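Side-chain contact in chitinase (Chromobacterium violaceum, PDB 4TXG), which probably hydrolyses the glycosidic bonds of chitin as a family 18 glycoside hydrolase: residues P113-G117 and N118-R122. Sequence-based numbering, arbitrary orientation.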
ATOM      1  N   PRO A 113     -22.433  -9.301  27.143  1.00 30.30           N
ATOM      2  CA  PRO A 113     -22.233 -10.690  26.702  1.00 32.69           C
ATOM      3  C   PRO A 113     -20.909 -10.869  25.957  1.00 29.14           C
ATOM      4  O   PRO A 113     -20.626 -10.101  25.041  1.00 25.27           O
ATOM      5  CB  PRO A 113     -23.417 -10.938  25.762  1.00 34.53           C
ATOM      6  CG  PRO A 113     -24.458  -9.960  26.202  1.00 36.69           C
ATOM      7  CD  PRO A 113     -23.704  -8.743  26.651  1.00 32.75           C
ATOM      8  N   PRO A 114     -20.108 -11.875  26.351  1.00 29.91           N
ATOM      9  CA  PRO A 114     -18.798 -12.117  25.738  1.00 27.87           C
ATOM     10  C   PRO A 114     -18.918 -12.540  24.279  1.00 25.76           C
ATOM     11  O   PRO A 114     -19.971 -13.041  23.877  1.00 25.34           O
ATOM     12  CB  PRO A 114     -18.211 -13.259  26.583  1.00 28.43           C
ATOM     13  CG  PRO A 114     -19.040 -13.318  27.816  1.00 32.45           C
ATOM     14  CD  PRO A 114     -20.399 -12.831  27.430  1.00 31.77           C
ATOM     15  N   PRO A 115     -17.848 -12.349  23.493  1.00 23.36           N
ATOM     16  CA  PRO A 115     -17.873 -12.791  22.095  1.00 23.76           C
ATOM     17  C   PRO A 115     -17.923 -14.310  22.013  1.00 24.52           C
ATOM     18  O   PRO A 115     -17.304 -14.982  22.840  1.00 24.60           O
ATOM     19  CB  PRO A 115     -16.558 -12.252  21.528  1.00 23.85           C
ATOM     20  CG  PRO A 115     -15.658 -12.140  22.714  1.00 21.80           C
ATOM     21  CD  PRO A 115     -16.545 -11.776  23.873  1.00 21.59           C
ATOM     22  N   THR A 116     -18.674 -14.844  21.057  1.00 22.59           N
ATOM     23  CA  THR A 116     -18.704 -16.286  20.850  1.00 23.24           C
ATOM     24  C   THR A 116     -18.561 -16.612  19.376  1.00 20.66           C
ATOM     25  O   THR A 116     -18.680 -15.735  18.524  1.00 20.98           O
ATOM     26  CB  THR A 116     -20.010 -16.933  21.374  1.00 26.60           C
ATOM     27  OG1 THR A 116     -21.124 -16.476  20.598  1.00 28.22           O
ATOM     28  CG2 THR A 116     -20.235 -16.605  22.848  1.00 29.35           C
ATOM     29  N   GLY A 117     -18.316 -17.884  19.087  1.00 20.54           N
ATOM     30  CA  GLY A 117     -18.221 -18.350  17.716  1.00 21.47           C
ATOM     31  C   GLY A 117     -17.230 -17.564  16.878  1.00 18.17           C
ATOM     32  O   GLY A 117     -16.095 -17.325  17.294  1.00 16.79           O
ATOM     33  N   ASN A 118     -17.675 -17.131  15.704  1.00 18.22           N
ATOM     34  CA  ASN A 118     -16.799 -16.444  14.761  1.00 17.28           C
ATOM     35  C   ASN A 118     -16.235 -15.127  15.285  1.00 17.06           C
ATOM     36  O   ASN A 118     -15.170 -14.678  14.849  1.00 16.69           O
ATOM     37  CB  ASN A 118     -17.549 -16.204  13.454  1.00 17.99           C
ATOM     38  CG  ASN A 118     -17.594 -17.434  12.581  1.00 20.98           C
ATOM     39  OD1 ASN A 118     -16.554 -17.985  12.218  1.00 20.68           O
ATOM     40  ND2 ASN A 118     -18.802 -17.880  12.236  1.00 19.99           N
ATOM     41  N   ALA A 119     -16.936 -14.512  16.231  1.00 15.41           N
ATOM     42  CA  ALA A 119     -16.478 -13.245  16.784  1.00 16.17           C
ATOM     43  C   ALA A 119     -15.151 -13.396  17.530  1.00 16.43           C
ATOM     44  O   ALA A 119     -14.414 -12.427  17.710  1.00 17.87           O
ATOM     45  CB  ALA A 119     -17.534 -12.659  17.697  1.00 18.15           C
ATOM     46  N   LEU A 120     -14.844 -14.618  17.954  1.00 14.80           N
ATOM     47  CA  LEU A 120     -13.583 -14.891  18.637  1.00 16.20           C
ATOM     48  C   LEU A 120     -12.381 -14.862  17.681  1.00 17.59           C
ATOM     49  O   LEU A 120     -11.233 -14.861  18.126  1.00 16.16           O
ATOM     50  CB  LEU A 120     -13.658 -16.245  19.347  1.00 16.11           C
ATOM     51  CG  LEU A 120     -14.619 -16.260  20.532  1.00 18.44           C
ATOM     52  CD1 LEU A 120     -14.892 -17.687  20.991  1.00 21.23           C
ATOM     53  CD2 LEU A 120     -14.041 -15.431  21.659  1.00 20.60           C
ATOM     54  N   CYS A 121     -12.647 -14.823  16.379  1.00 14.12           N
ATOM     55  CA  CYS A 121     -11.580 -14.822  15.379  1.00  9.99           C
ATOM     56  C   CYS A 121     -11.488 -13.511  14.599  1.00  9.51           C
ATOM     57  O   CYS A 121     -10.781 -13.437  13.596  1.00 11.52           O
ATOM     58  CB  CYS A 121     -11.777 -15.980  14.398  1.00 14.31           C
ATOM     59  SG  CYS A 121     -11.739 -17.607  15.186  1.00 17.22           S
ATOM     60  N   ARG A 122     -12.195 -12.477  15.043  1.00 10.09           N
ATOM     61  CA  ARG A 122     -12.153 -11.215  14.310  1.00  9.93           C
ATOM     62  C   ARG A 122     -10.779 -10.560  14.470  1.00 10.84           C
ATOM     63  O   ARG A 122     -10.281 -10.454  15.586  1.00 10.90           O
ATOM     64  CB  ARG A 122     -13.261 -10.265  14.797  1.00 10.81           C
ATOM     65  CG  ARG A 122     -13.292  -8.951  14.037  1.00 12.84           C
ATOM     66  CD  ARG A 122     -14.449  -8.045  14.481  1.00 12.83           C
ATOM     67  NE  ARG A 122     -14.458  -7.836  15.925  1.00 17.97           N
ATOM     68  CZ  ARG A 122     -13.772  -6.885  16.556  1.00 30.45           C
ATOM     69  NH1 ARG A 122     -13.013  -6.030  15.873  1.00 27.42           N
ATOM     70  NH2 ARG A 122     -13.847  -6.785  17.879  1.00 32.90           N
TER
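Pro-115 meets Leu-120 and Ala-119 where an extended proline-rich run folds into a short 3-10 turn. The CD2 methyl of Leu-120 lies 3.8 Å from CG of the proline ring, the two side chains crossing at about a right angle, and it also rests 3.5 Å from the carbonyl O of Pro-115. Beside it, Ala-119 CB sits 4.0 Å from Pro-115 CB and leans on the carbonyl O of Thr-116. Leu-120 is turned to do this by a chi1 of -69°, which sets CG opposite its own carbonyl carbon and lays the chain back over Gly-117, with CG 3.7 Å from Gly-117 O.

Two successive backbone bonds of the i to i+3 kind hold the turn that brings these side chains together. Ala-119 N donates to Thr-116 O at 3.1 Å, bent to 139° at the hydrogen, and Leu-120 N reaches Gly-117 O over the same length but straighter, at 156°. Gly-117 makes the change of direction with a positive phi.

Further out, the Asn-118 amide ties the turn to the following loop: OD1 accepts from the backbone N of Cys-137 and ND2 donates to Asp-133 OD1. The disulfide between Cys-121 and Cys-137 fastens the same two pieces of chain covalently. Pro-115 also touches Tyr-786, close to the C-terminus of the chain. The contact lies near the protein surface, although Cys-121 is buried, in the long loop that leads into strand 155-161 of the family 18 TIM barrel.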